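PDB 5ZFG: glutathione S-transferase from Bombyx mori, which probably catalyses conjugation of glutathione to electrophilic compounds and metabolises the insecticide diazinon in the silkworm. Local coordinates for residues B[150-153]-B[158-161]; B[168-171]-B[176-179]; B[31-36]-B[52-57]; B[1-6]-B[19-24]; B[162-167]-B[196-201]. All blocks are in the same frame, centred on the assembly; numbering follows the deposited sequence.

Contact 1 of 5, residues B[150-153]-B[158-161]; sequences YAAA and IADF
The backbones come closest at Ala-151 and Asp-160, whose CA atoms lie 5.6 Å apart, where the loop that precedes helix 160-172 runs alongside its first residues. Asp-160 carries the contact. Its CG stands opposite the carbonyl carbon and beside the backbone N (chi1 -74°), which turns the carboxylate back to the loop. There OD1 accepts the backbone N-H of Ala-151 at 2.9 Å, a nearly straight bond (160°) arriving on the syn side and 20° out of the carboxylate plane; OD1 also accepts from Trp-186 NE1 of helix 181-193. A water links the other oxygen to the loop: it donates to Asp-160 OD2 at 2.6 Å and accepts from Ala-152 N at 2.9 Å. Tyr-150 sets CB 3.6 Å from Asp-160 OD1, its ring steeply inclined to the carboxylate and presenting an edge. Small alanines suit a loop drawn this close; Ala-152 CB rests 4.1 Å from Ala-159 CB. Asp-160 OD2 also accepts from Thr-157 N, consistent with the Thr-x-x-Asp N-capping box known in glutathione transferases, and Leu-156 touching Phe-161 would fit the accompanying hydrophobic staple. With an alanine here, the amides of Ala-151 and Thr-157 and the Trp-186 indole would probably lose their shared acceptor, and the loop be set free to drift. Four donors, counting the water, thus grip one buried carboxylate, which probably favours its ionised form.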
# COMPACT_ATOMS: atom_id res chain seq x y z
N TYR B 150 -12.55 15.61 -5.85
CA TYR B 150 -11.41 14.73 -6.10
C TYR B 150 -11.44 13.55 -5.11
O TYR B 150 -12.30 13.47 -4.22
CB TYR B 150 -10.10 15.50 -6.00
CG TYR B 150 -9.92 16.55 -7.08
CD1 TYR B 150 -9.43 16.20 -8.33
CD2 TYR B 150 -10.25 17.88 -6.85
CE1 TYR B 150 -9.25 17.17 -9.33
CE2 TYR B 150 -10.08 18.85 -7.83
CZ TYR B 150 -9.58 18.49 -9.07
OH TYR B 150 -9.42 19.45 -10.04
N ALA B 151 -10.47 12.64 -5.27
CA ALA B 151 -10.54 11.35 -4.57
C ALA B 151 -10.39 11.49 -3.06
O ALA B 151 -10.97 10.69 -2.31
CB ALA B 151 -9.48 10.40 -5.11
N ALA B 152 -9.61 12.45 -2.58
CA ALA B 152 -9.37 12.57 -1.15
C ALA B 152 -9.71 13.94 -0.58
O ALA B 152 -9.59 14.14 0.63
CB ALA B 152 -7.90 12.25 -0.83
N ALA B 153 -10.11 14.88 -1.42
CA ALA B 153 -10.32 16.25 -0.97
C ALA B 153 -11.03 16.99 -2.09
O ALA B 153 -11.32 16.43 -3.15
CB ALA B 153 -9.01 16.93 -0.59
N ILE B 158 -2.06 13.45 -4.39
CA ILE B 158 -1.39 12.29 -4.99
C ILE B 158 -2.29 11.07 -5.01
O ILE B 158 -2.03 10.13 -5.76
CB ILE B 158 -0.05 11.94 -4.28
CG1 ILE B 158 -0.22 11.66 -2.78
CG2 ILE B 158 1.05 13.00 -4.56
CD1 ILE B 158 1.09 11.15 -2.12
N ALA B 159 -3.35 11.04 -4.20
CA ALA B 159 -4.28 9.91 -4.25
C ALA B 159 -5.00 9.84 -5.59
O ALA B 159 -5.42 8.75 -6.01
CB ALA B 159 -5.30 10.02 -3.11
N ASP B 160 -5.12 10.97 -6.29
CA ASP B 160 -5.86 10.97 -7.55
C ASP B 160 -5.13 10.22 -8.66
O ASP B 160 -5.77 9.51 -9.44
CB ASP B 160 -6.15 12.40 -7.98
CG ASP B 160 -7.21 13.03 -7.14
OD1 ASP B 160 -8.38 12.61 -7.30
OD2 ASP B 160 -6.87 13.89 -6.29
N PHE B 161 -3.81 10.38 -8.76
CA PHE B 161 -3.09 9.86 -9.93
C PHE B 161 -3.22 8.35 -10.07
O PHE B 161 -3.56 7.89 -11.18
CB PHE B 161 -1.62 10.28 -9.91
CG PHE B 161 -1.40 11.75 -9.84
CD1 PHE B 161 -2.04 12.61 -10.74
CD2 PHE B 161 -0.57 12.29 -8.87
CE1 PHE B 161 -1.86 13.99 -10.64
CE2 PHE B 161 -0.37 13.67 -8.77
CZ PHE B 161 -1.02 14.52 -9.67
O HOH W 1 -7.75 14.32 -3.90

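Contact 2 of 5, residues B[168-171]-B[176-179]; sequences MTLE and DFSK
Phe-177 is the residue that closes this loop against Leu-170 and Glu-171 of helix 160-172, and Asp-176 just before it shapes the turn. Asp-176 OD1 takes two donors from Ser-178: the hydroxyl OG at 2.6 Å, on the syn lone pair, and the backbone N at 2.9 Å, from above the carboxylate plane. The second bond makes an Asx turn, for which aspartate's short acidic arm is well suited. Phe-177 then points inward. Its CG sits between the backbone N and the carbonyl carbon (chi1 53°), and the ring reaches the helix with CD2 and CE2, both 4.0 Å from Leu-170 CB, which approaches the ring obliquely. The same CE2 comes within 4.1 Å of Glu-171 N, which lies at the ring edge. This is packing within the all-helical C-terminal domain of the glutathione transferase fold: Phe-177 also stands edge-to-face with Tyr-187 of helix 181-193 and touches Leu-136 of helix 126-146, while the acid of Glu-171 turns to Tyr-187 and Lys-191. Ser-178, polar and exposed, suits the outer side of the turn and leans on His-184. Lys-179, also at the surface, touches His-133 of helix 126-146.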
# COMPACT_ATOMS: atom_id res chain seq x y z
N MET B 168 -8.19 4.95 -16.35
CA MET B 168 -7.79 5.13 -17.74
C MET B 168 -7.75 3.80 -18.48
O MET B 168 -8.08 3.74 -19.68
CB MET B 168 -6.43 5.84 -17.80
CG MET B 168 -5.80 5.89 -19.21
SD MET B 168 -4.86 4.40 -19.62
CE MET B 168 -3.42 4.70 -18.59
N THR B 169 -7.40 2.70 -17.80
CA THR B 169 -7.34 1.42 -18.50
C THR B 169 -8.74 0.90 -18.85
O THR B 169 -8.87 0.12 -19.79
CB THR B 169 -6.60 0.36 -17.68
OG1 THR B 169 -7.40 -0.03 -16.55
CG2 THR B 169 -5.22 0.86 -17.23
N LEU B 170 -9.77 1.33 -18.12
CA LEU B 170 -11.13 1.02 -18.55
C LEU B 170 -11.46 1.78 -19.83
O LEU B 170 -12.01 1.20 -20.78
CB LEU B 170 -12.13 1.36 -17.44
CG LEU B 170 -12.00 0.48 -16.19
CD1 LEU B 170 -12.74 1.11 -15.01
CD2 LEU B 170 -12.50 -0.95 -16.45
N GLU B 171 -11.13 3.07 -19.89
CA GLU B 171 -11.36 3.80 -21.13
C GLU B 171 -10.59 3.18 -22.29
O GLU B 171 -11.08 3.15 -23.43
CB GLU B 171 -11.00 5.28 -20.99
CG GLU B 171 -11.34 6.07 -22.27
CD GLU B 171 -10.99 7.55 -22.22
OE1 GLU B 171 -10.53 8.06 -21.18
OE2 GLU B 171 -11.18 8.23 -23.26
N ASP B 176 -17.65 1.02 -20.64
CA ASP B 176 -18.56 2.08 -20.24
C ASP B 176 -18.73 2.07 -18.72
O ASP B 176 -19.24 1.09 -18.16
CB ASP B 176 -19.91 1.93 -20.94
CG ASP B 176 -20.97 2.89 -20.41
OD1 ASP B 176 -20.64 4.02 -19.96
OD2 ASP B 176 -22.16 2.51 -20.44
N PHE B 177 -18.31 3.14 -18.06
CA PHE B 177 -18.50 3.28 -16.62
C PHE B 177 -19.29 4.55 -16.31
O PHE B 177 -19.21 5.08 -15.19
CB PHE B 177 -17.17 3.23 -15.86
CG PHE B 177 -16.09 4.20 -16.35
CD1 PHE B 177 -15.90 5.42 -15.72
CD2 PHE B 177 -15.22 3.84 -17.38
CE1 PHE B 177 -14.90 6.31 -16.14
CE2 PHE B 177 -14.21 4.71 -17.80
CZ PHE B 177 -14.05 5.94 -17.19
N SER B 178 -20.08 5.04 -17.27
CA SER B 178 -20.79 6.30 -17.09
C SER B 178 -21.90 6.19 -16.04
O SER B 178 -22.29 7.22 -15.47
CB SER B 178 -21.38 6.79 -18.42
OG SER B 178 -22.24 5.81 -18.98
N LYS B 179 -22.40 4.98 -15.78
CA LYS B 179 -23.40 4.83 -14.73
C LYS B 179 -22.84 5.17 -13.35
O LYS B 179 -23.62 5.46 -12.44
CB LYS B 179 -23.96 3.40 -14.74
CG LYS B 179 -23.04 2.33 -14.17
CD LYS B 179 -23.85 1.13 -13.67
CE LYS B 179 -23.11 -0.19 -13.88
NZ LYS B 179 -24.03 -1.37 -13.78

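Contact 3 of 5, residues B[31-36]-B[52-57]; sequences INVDFG and KEIPVL
Ile-54 swings CG1 opposite its carbonyl carbon (chi1 -46°) and then runs straight on (chi2 162°), bringing CD1 up to both Val-33 and Phe-35. Val-33 answers with CG1, placed opposite its own backbone N by a chi1 of 170°, and the two side chains meet tip to tip, Val-33 CG1 3.9 Å from Ile-54 CD1. Phe-35 comes from another direction: its ring offers an edge, with CD1 3.9 Å from Ile-54 CD1, and the methyl lies near the ring plane. One methyl therefore serves both partners, and the contact is wholly apolar. The CA atoms of Val-33 and Ile-54 are 8.0 Å apart, a gap that a long isoleucine and a compact valine can bridge together. Val-33 is buried, whereas Phe-35 lies towards solvent and stacks on the ring of His-40. The peptide bond after Ile-54 is cis, to Pro-55, a hallmark of the thioredoxin-like domain; in glutathione transferases this cis-proline loop lines the glutathione site, so the contact probably borders that region. Tyr-45 of helix 43-48 packs against both Val-33 and Ile-54 from the intervening segment. In the sheet, strand 3-7 lies between the two strands from which the segments extend: strand 29-32 runs parallel to it and strand 56-59 antiparallel, and the contact joins the chain just after the first to that just before the second.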
# COMPACT_ATOMS: atom_id res chain seq x y z
N ILE B 31 14.13 7.38 -17.48
CA ILE B 31 14.74 6.22 -18.12
C ILE B 31 13.62 5.26 -18.47
O ILE B 31 12.96 4.71 -17.57
CB ILE B 31 15.80 5.55 -17.24
CG1 ILE B 31 16.96 6.50 -16.98
CG2 ILE B 31 16.31 4.27 -17.91
CD1 ILE B 31 17.07 6.96 -15.56
N ASN B 32 13.40 5.06 -19.77
CA ASN B 32 12.40 4.12 -20.26
C ASN B 32 12.99 2.72 -20.18
O ASN B 32 13.93 2.40 -20.91
CB ASN B 32 12.03 4.46 -21.70
CG ASN B 32 11.20 5.70 -21.79
OD1 ASN B 32 10.07 5.74 -21.28
ND2 ASN B 32 11.74 6.74 -22.44
N VAL B 33 12.46 1.90 -19.28
CA VAL B 33 12.99 0.56 -19.08
C VAL B 33 12.51 -0.32 -20.22
O VAL B 33 11.34 -0.28 -20.60
CB VAL B 33 12.56 0.01 -17.70
CG1 VAL B 33 12.90 -1.49 -17.57
CG2 VAL B 33 13.22 0.82 -16.57
N ASP B 34 13.43 -1.11 -20.79
CA ASP B 34 13.09 -1.95 -21.94
C ASP B 34 12.45 -3.23 -21.42
O ASP B 34 13.13 -4.22 -21.16
CB ASP B 34 14.32 -2.24 -22.78
CG ASP B 34 13.97 -2.81 -24.15
OD1 ASP B 34 12.86 -3.40 -24.30
OD2 ASP B 34 14.80 -2.68 -25.07
N PHE B 35 11.12 -3.20 -21.27
CA PHE B 35 10.39 -4.33 -20.71
C PHE B 35 10.49 -5.56 -21.61
O PHE B 35 10.73 -6.69 -21.13
CB PHE B 35 8.94 -3.93 -20.49
CG PHE B 35 8.13 -4.95 -19.73
CD1 PHE B 35 8.17 -5.01 -18.35
CD2 PHE B 35 7.30 -5.84 -20.41
CE1 PHE B 35 7.41 -5.94 -17.65
CE2 PHE B 35 6.54 -6.76 -19.71
CZ PHE B 35 6.60 -6.82 -18.33
N GLY B 36 10.32 -5.37 -22.92
CA GLY B 36 10.40 -6.48 -23.85
C GLY B 36 11.75 -7.18 -23.83
O GLY B 36 11.82 -8.41 -23.99
N LYS B 52 12.37 -6.21 -8.60
CA LYS B 52 12.36 -6.39 -10.06
C LYS B 52 11.09 -5.84 -10.69
O LYS B 52 10.58 -6.40 -11.67
CB LYS B 52 12.53 -7.86 -10.45
CG LYS B 52 13.64 -8.60 -9.76
CD LYS B 52 13.83 -9.96 -10.45
CE LYS B 52 15.19 -10.57 -10.16
NZ LYS B 52 16.31 -9.71 -10.62
N GLU B 53 10.56 -4.75 -10.14
CA GLU B 53 9.35 -4.16 -10.68
C GLU B 53 9.64 -2.72 -11.06
O GLU B 53 10.63 -2.13 -10.63
CB GLU B 53 8.19 -4.25 -9.68
CG GLU B 53 7.82 -5.69 -9.33
CD GLU B 53 6.98 -5.80 -8.06
OE1 GLU B 53 6.92 -4.83 -7.27
OE2 GLU B 53 6.37 -6.88 -7.85
N ILE B 54 8.73 -2.17 -11.85
CA ILE B 54 8.84 -0.80 -12.37
C ILE B 54 7.67 -0.00 -11.81
O ILE B 54 6.53 -0.49 -11.88
CB ILE B 54 8.82 -0.83 -13.91
CG1 ILE B 54 9.77 -1.91 -14.45
CG2 ILE B 54 9.10 0.53 -14.51
CD1 ILE B 54 9.49 -2.29 -15.88
N PRO B 55 7.85 1.25 -11.33
CA PRO B 55 9.07 2.06 -11.38
C PRO B 55 10.02 1.93 -10.19
O PRO B 55 9.69 1.33 -9.16
CB PRO B 55 8.51 3.48 -11.44
CG PRO B 55 7.30 3.41 -10.56
CD PRO B 55 6.69 2.05 -10.88
N VAL B 56 11.20 2.54 -10.32
CA VAL B 56 12.10 2.75 -9.19
C VAL B 56 12.73 4.13 -9.35
O VAL B 56 13.01 4.57 -10.46
CB VAL B 56 13.17 1.63 -9.06
CG1 VAL B 56 14.09 1.55 -10.30
CG2 VAL B 56 13.98 1.78 -7.77
N LEU B 57 12.88 4.83 -8.23
CA LEU B 57 13.48 6.17 -8.18
C LEU B 57 14.90 6.08 -7.67
O LEU B 57 15.19 5.35 -6.72
CB LEU B 57 12.65 7.08 -7.27
CG LEU B 57 12.99 8.57 -7.22
CD1 LEU B 57 12.43 9.30 -8.43
CD2 LEU B 57 12.45 9.18 -5.92

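Contact 4 of 5, residues B[1-6]-B[19-24]; sequences MVLKLY and QALVAL
No flat group takes part where Leu-21 meets Leu-3 and Leu-5; the surfaces that touch are branched methyl ends, with neither ring faces nor edges between the two segments. Leu-21, on the inward side of helix 12-23, divides its two methyls between the strand residues. Its CD2 approaches CD2 of Leu-3 at 3.9 Å, and its CD1 approaches CD2 of Leu-5 at 4.2 Å, the side chains slanting past one another in both pairs. Leu-3 and Leu-5 lie two apart on the strand and so project from the same face; in both, CG is opposite the backbone N (chi1 -177° and -179°), which stretches the branch out towards the helix. Leucine suits all three places: two leucines facing each other bridge the 9.9 Å between the CA atoms of Leu-5 and Leu-21, and the forked end of Leu-21 serves both partners. The contact is buried. It packs helix 12-23 on the sheet inside the beta-alpha-beta unit of strand 3-7, helix 12-23 and strand 29-32 that opens the thioredoxin-like domain. Phe-28 from the following loop and Ile-74 of helix 67-78 also touch Leu-21, while Leu-57 of the adjoining strand 56-59 rests on Leu-3.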
# COMPACT_ATOMS: atom_id res chain seq x y z
N MET B 1 18.65 18.03 -12.95
CA MET B 1 17.73 16.96 -12.60
C MET B 1 18.48 15.66 -12.35
O MET B 1 18.35 14.70 -13.12
CB MET B 1 16.70 16.76 -13.71
N VAL B 2 19.29 15.63 -11.28
CA VAL B 2 20.02 14.42 -10.90
C VAL B 2 19.08 13.35 -10.36
O VAL B 2 19.52 12.22 -10.10
CB VAL B 2 21.14 14.76 -9.89
CG1 VAL B 2 20.58 14.92 -8.49
CG2 VAL B 2 22.27 13.72 -9.93
N LEU B 3 17.80 13.67 -10.18
CA LEU B 3 16.80 12.69 -9.78
C LEU B 3 16.40 11.84 -10.98
O LEU B 3 16.04 12.37 -12.03
CB LEU B 3 15.59 13.41 -9.20
CG LEU B 3 14.39 12.66 -8.63
CD1 LEU B 3 14.85 11.77 -7.50
CD2 LEU B 3 13.39 13.65 -8.11
N LYS B 4 16.44 10.51 -10.83
CA LYS B 4 16.26 9.60 -11.95
C LYS B 4 15.08 8.68 -11.69
O LYS B 4 15.00 8.07 -10.61
CB LYS B 4 17.53 8.78 -12.17
CG LYS B 4 18.76 9.63 -12.55
CD LYS B 4 19.95 8.74 -12.90
CE LYS B 4 21.25 9.52 -12.89
NZ LYS B 4 22.34 8.70 -13.47
N LEU B 5 14.19 8.57 -12.66
CA LEU B 5 13.04 7.66 -12.57
C LEU B 5 13.13 6.59 -13.65
O LEU B 5 13.10 6.90 -14.85
CB LEU B 5 11.72 8.41 -12.71
CG LEU B 5 10.48 7.53 -12.61
CD1 LEU B 5 10.30 7.06 -11.16
CD2 LEU B 5 9.24 8.29 -13.09
N TYR B 6 13.19 5.33 -13.23
CA TYR B 6 13.11 4.19 -14.13
C TYR B 6 11.65 3.77 -14.26
O TYR B 6 11.03 3.37 -13.27
CB TYR B 6 13.99 3.05 -13.60
CG TYR B 6 15.45 3.44 -13.58
CD1 TYR B 6 16.30 3.06 -14.62
CD2 TYR B 6 15.98 4.22 -12.56
CE1 TYR B 6 17.63 3.43 -14.62
CE2 TYR B 6 17.32 4.60 -12.55
CZ TYR B 6 18.14 4.19 -13.58
OH TYR B 6 19.48 4.56 -13.60
N GLN B 19 3.31 12.08 -13.23
CA GLN B 19 2.35 13.16 -13.04
C GLN B 19 2.64 13.94 -11.76
O GLN B 19 2.65 15.18 -11.76
CB GLN B 19 0.93 12.61 -13.02
CG GLN B 19 0.50 12.05 -14.37
CD GLN B 19 -0.84 11.39 -14.28
OE1 GLN B 19 -1.08 10.60 -13.36
NE2 GLN B 19 -1.73 11.71 -15.21
N ALA B 20 2.94 13.24 -10.66
CA ALA B 20 3.28 13.93 -9.42
C ALA B 20 4.54 14.79 -9.58
O ALA B 20 4.59 15.94 -9.12
CB ALA B 20 3.47 12.93 -8.28
N LEU B 21 5.60 14.23 -10.19
CA LEU B 21 6.83 15.00 -10.39
C LEU B 21 6.56 16.24 -11.23
O LEU B 21 7.08 17.32 -10.93
CB LEU B 21 7.90 14.13 -11.04
CG LEU B 21 8.55 13.05 -10.17
CD1 LEU B 21 9.15 11.97 -11.07
CD2 LEU B 21 9.60 13.65 -9.22
N VAL B 22 5.74 16.10 -12.27
CA VAL B 22 5.41 17.24 -13.13
C VAL B 22 4.56 18.25 -12.38
O VAL B 22 4.83 19.46 -12.42
CB VAL B 22 4.72 16.73 -14.42
CG1 VAL B 22 4.11 17.88 -15.22
CG2 VAL B 22 5.71 15.94 -15.26
N ALA B 23 3.54 17.78 -11.65
CA ALA B 23 2.67 18.70 -10.91
C ALA B 23 3.45 19.47 -9.85
O ALA B 23 3.17 20.65 -9.60
CB ALA B 23 1.53 17.93 -10.26
N LEU B 24 4.43 18.82 -9.24
CA LEU B 24 5.23 19.45 -8.19
C LEU B 24 6.39 20.26 -8.75
O LEU B 24 7.10 20.91 -7.97
CB LEU B 24 5.76 18.40 -7.22
CG LEU B 24 4.66 17.76 -6.36
CD1 LEU B 24 5.28 16.72 -5.43
CD2 LEU B 24 3.96 18.83 -5.57

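Contact 5 of 5, residues B[162-167]-B[196-201]; sequences PLINST and DLWKIS
Asn-165 and Ser-201 form the one hydrogen bond between these two helical segments, whose axes pass 10.9 Å apart at a crossing angle of -46°. The hydroxyl OG of Ser-201 donates to OD1 of Asn-165 over 2.6 Å, meeting the amide oxygen at a C=O...O angle of 143° and slightly tilted from the carbonyl plane. Asn-165 CG lies opposite the carbonyl carbon (chi1 -70°), which lets the amide extend towards helix 195-208 although its CB does not point there. The amide's other end is used as well: ND2 donates to Gln-19 OE1 and Ser-16 OG of helix 12-23. Within helix 160-172, Thr-167 turns its hydroxyl back on the previous turn, OG1 donating to Leu-163 O at 2.8 Å; that oxygen also accepts Thr-167 N, and the two donors come from opposite faces of its plane. Van der Waals contact is lighter. Ile-164 lays CG2 4.4 Å from CZ3 at the edge of the Trp-198 indole, and the same methyl is 4.1 Å from Ser-201 OG. Small serine suits the closest backbone approach, 6.4 Å between the CA atoms of Asn-165 and Ser-201. A leucine in place of Asn-165 would probably leave the buried Ser-201 hydroxyl without its acceptor and Gln-19 OE1 without the amide donor. Because asparagine both accepts and donates, its amide rotation is fixed, and a neutral polar link is satisfied inside the core where helices 160-172, 195-208 and 12-23 come together.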
# COMPACT_ATOMS: atom_id res chain seq x y z
N PRO B 162 -2.99 7.52 -9.04
CA PRO B 162 -3.14 6.08 -9.25
C PRO B 162 -4.56 5.71 -9.63
O PRO B 162 -4.75 4.85 -10.51
CB PRO B 162 -2.70 5.47 -7.90
CG PRO B 162 -1.78 6.53 -7.31
CD PRO B 162 -2.45 7.81 -7.70
N LEU B 163 -5.57 6.36 -9.03
CA LEU B 163 -6.95 6.01 -9.39
C LEU B 163 -7.28 6.48 -10.80
O LEU B 163 -7.98 5.78 -11.54
CB LEU B 163 -7.92 6.61 -8.37
CG LEU B 163 -7.75 6.09 -6.93
CD1 LEU B 163 -8.46 7.00 -5.92
CD2 LEU B 163 -8.27 4.66 -6.85
N ILE B 164 -6.76 7.65 -11.20
CA ILE B 164 -6.98 8.12 -12.57
C ILE B 164 -6.43 7.11 -13.57
O ILE B 164 -7.10 6.70 -14.52
CB ILE B 164 -6.35 9.51 -12.79
CG1 ILE B 164 -7.22 10.61 -12.16
CG2 ILE B 164 -6.11 9.73 -14.30
CD1 ILE B 164 -8.54 10.83 -12.88
N ASN B 165 -5.19 6.68 -13.35
CA ASN B 165 -4.55 5.78 -14.29
C ASN B 165 -5.12 4.36 -14.25
O ASN B 165 -5.10 3.67 -15.28
CB ASN B 165 -3.05 5.80 -14.03
CG ASN B 165 -2.44 7.13 -14.44
OD1 ASN B 165 -2.64 7.57 -15.58
ND2 ASN B 165 -1.74 7.79 -13.52
N SER B 166 -5.65 3.91 -13.11
CA SER B 166 -6.42 2.67 -13.12
C SER B 166 -7.67 2.83 -13.99
O SER B 166 -7.98 1.98 -14.84
CB SER B 166 -6.80 2.27 -11.70
OG SER B 166 -5.64 1.98 -10.92
N THR B 167 -8.41 3.93 -13.80
CA THR B 167 -9.64 4.18 -14.55
C THR B 167 -9.35 4.37 -16.04
O THR B 167 -10.16 3.98 -16.89
CB THR B 167 -10.35 5.41 -13.98
OG1 THR B 167 -10.50 5.26 -12.55
CG2 THR B 167 -11.72 5.59 -14.63
N ASP B 196 -2.19 18.98 -19.13
CA ASP B 196 -0.79 18.55 -19.20
C ASP B 196 -0.58 17.22 -18.49
O ASP B 196 0.13 16.34 -19.00
CB ASP B 196 0.11 19.63 -18.58
CG ASP B 196 -0.26 19.93 -17.13
OD1 ASP B 196 -1.47 20.06 -16.82
OD2 ASP B 196 0.67 20.03 -16.29
N LEU B 197 -1.19 17.05 -17.33
CA LEU B 197 -1.07 15.78 -16.60
C LEU B 197 -1.81 14.67 -17.33
O LEU B 197 -1.31 13.54 -17.43
CB LEU B 197 -1.61 15.95 -15.19
CG LEU B 197 -0.92 17.04 -14.36
CD1 LEU B 197 -1.43 17.03 -12.91
CD2 LEU B 197 0.62 16.88 -14.41
N TRP B 198 -3.00 14.96 -17.86
CA TRP B 198 -3.73 13.94 -18.59
C TRP B 198 -2.97 13.50 -19.83
O TRP B 198 -3.06 12.34 -20.23
CB TRP B 198 -5.15 14.44 -18.95
CG TRP B 198 -5.77 13.50 -19.93
CD1 TRP B 198 -5.98 13.72 -21.26
CD2 TRP B 198 -6.16 12.15 -19.68
NE1 TRP B 198 -6.50 12.60 -21.85
CE2 TRP B 198 -6.63 11.62 -20.91
CE3 TRP B 198 -6.18 11.33 -18.55
CZ2 TRP B 198 -7.11 10.32 -21.02
CZ3 TRP B 198 -6.66 10.04 -18.67
CH2 TRP B 198 -7.11 9.54 -19.89
N LYS B 199 -2.18 14.40 -20.44
CA LYS B 199 -1.38 14.00 -21.60
C LYS B 199 -0.49 12.81 -21.29
O LYS B 199 -0.24 11.98 -22.18
CB LYS B 199 -0.51 15.17 -22.07
CG LYS B 199 -1.08 15.97 -23.22
CD LYS B 199 0.01 16.81 -23.88
CE LYS B 199 -0.49 17.50 -25.13
NZ LYS B 199 -1.15 18.79 -24.78
N ILE B 200 0.01 12.72 -20.06
CA ILE B 200 0.83 11.58 -19.65
C ILE B 200 -0.00 10.30 -19.66
O ILE B 200 0.43 9.26 -20.18
CB ILE B 200 1.46 11.86 -18.26
CG1 ILE B 200 2.44 13.03 -18.34
CG2 ILE B 200 2.17 10.60 -17.73
CD1 ILE B 200 2.91 13.54 -16.99
N SER B 201 -1.21 10.36 -19.11
CA SER B 201 -2.11 9.20 -19.15
C SER B 201 -2.52 8.87 -20.58
O SER B 201 -2.61 7.70 -20.96
CB SER B 201 -3.35 9.46 -18.30
OG SER B 201 -3.04 9.79 -16.96

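In the fold
Helix 160-172 threads three of the contacts: contact 1 fixes its beginning, contact 5 its middle and contact 2 its far end. Contacts 1 and 5 are buried near the middle of the chain and are polar, the first built on a carboxylate that is probably ionised, the second on a neutral amide. Contact 2 is also buried, but apolar between its segments. Contacts 3 and 4 belong to the thioredoxin-like domain and use hydrocarbon alone; contact 4 is buried under a helix, contact 3 only partly buried, and they share the sheet through strand 3-7. The domains meet where Gln-19 of contact 4 bonds to Asn-165 and Leu-197 of contact 5, with Phe-161 of contact 1 packed alongside.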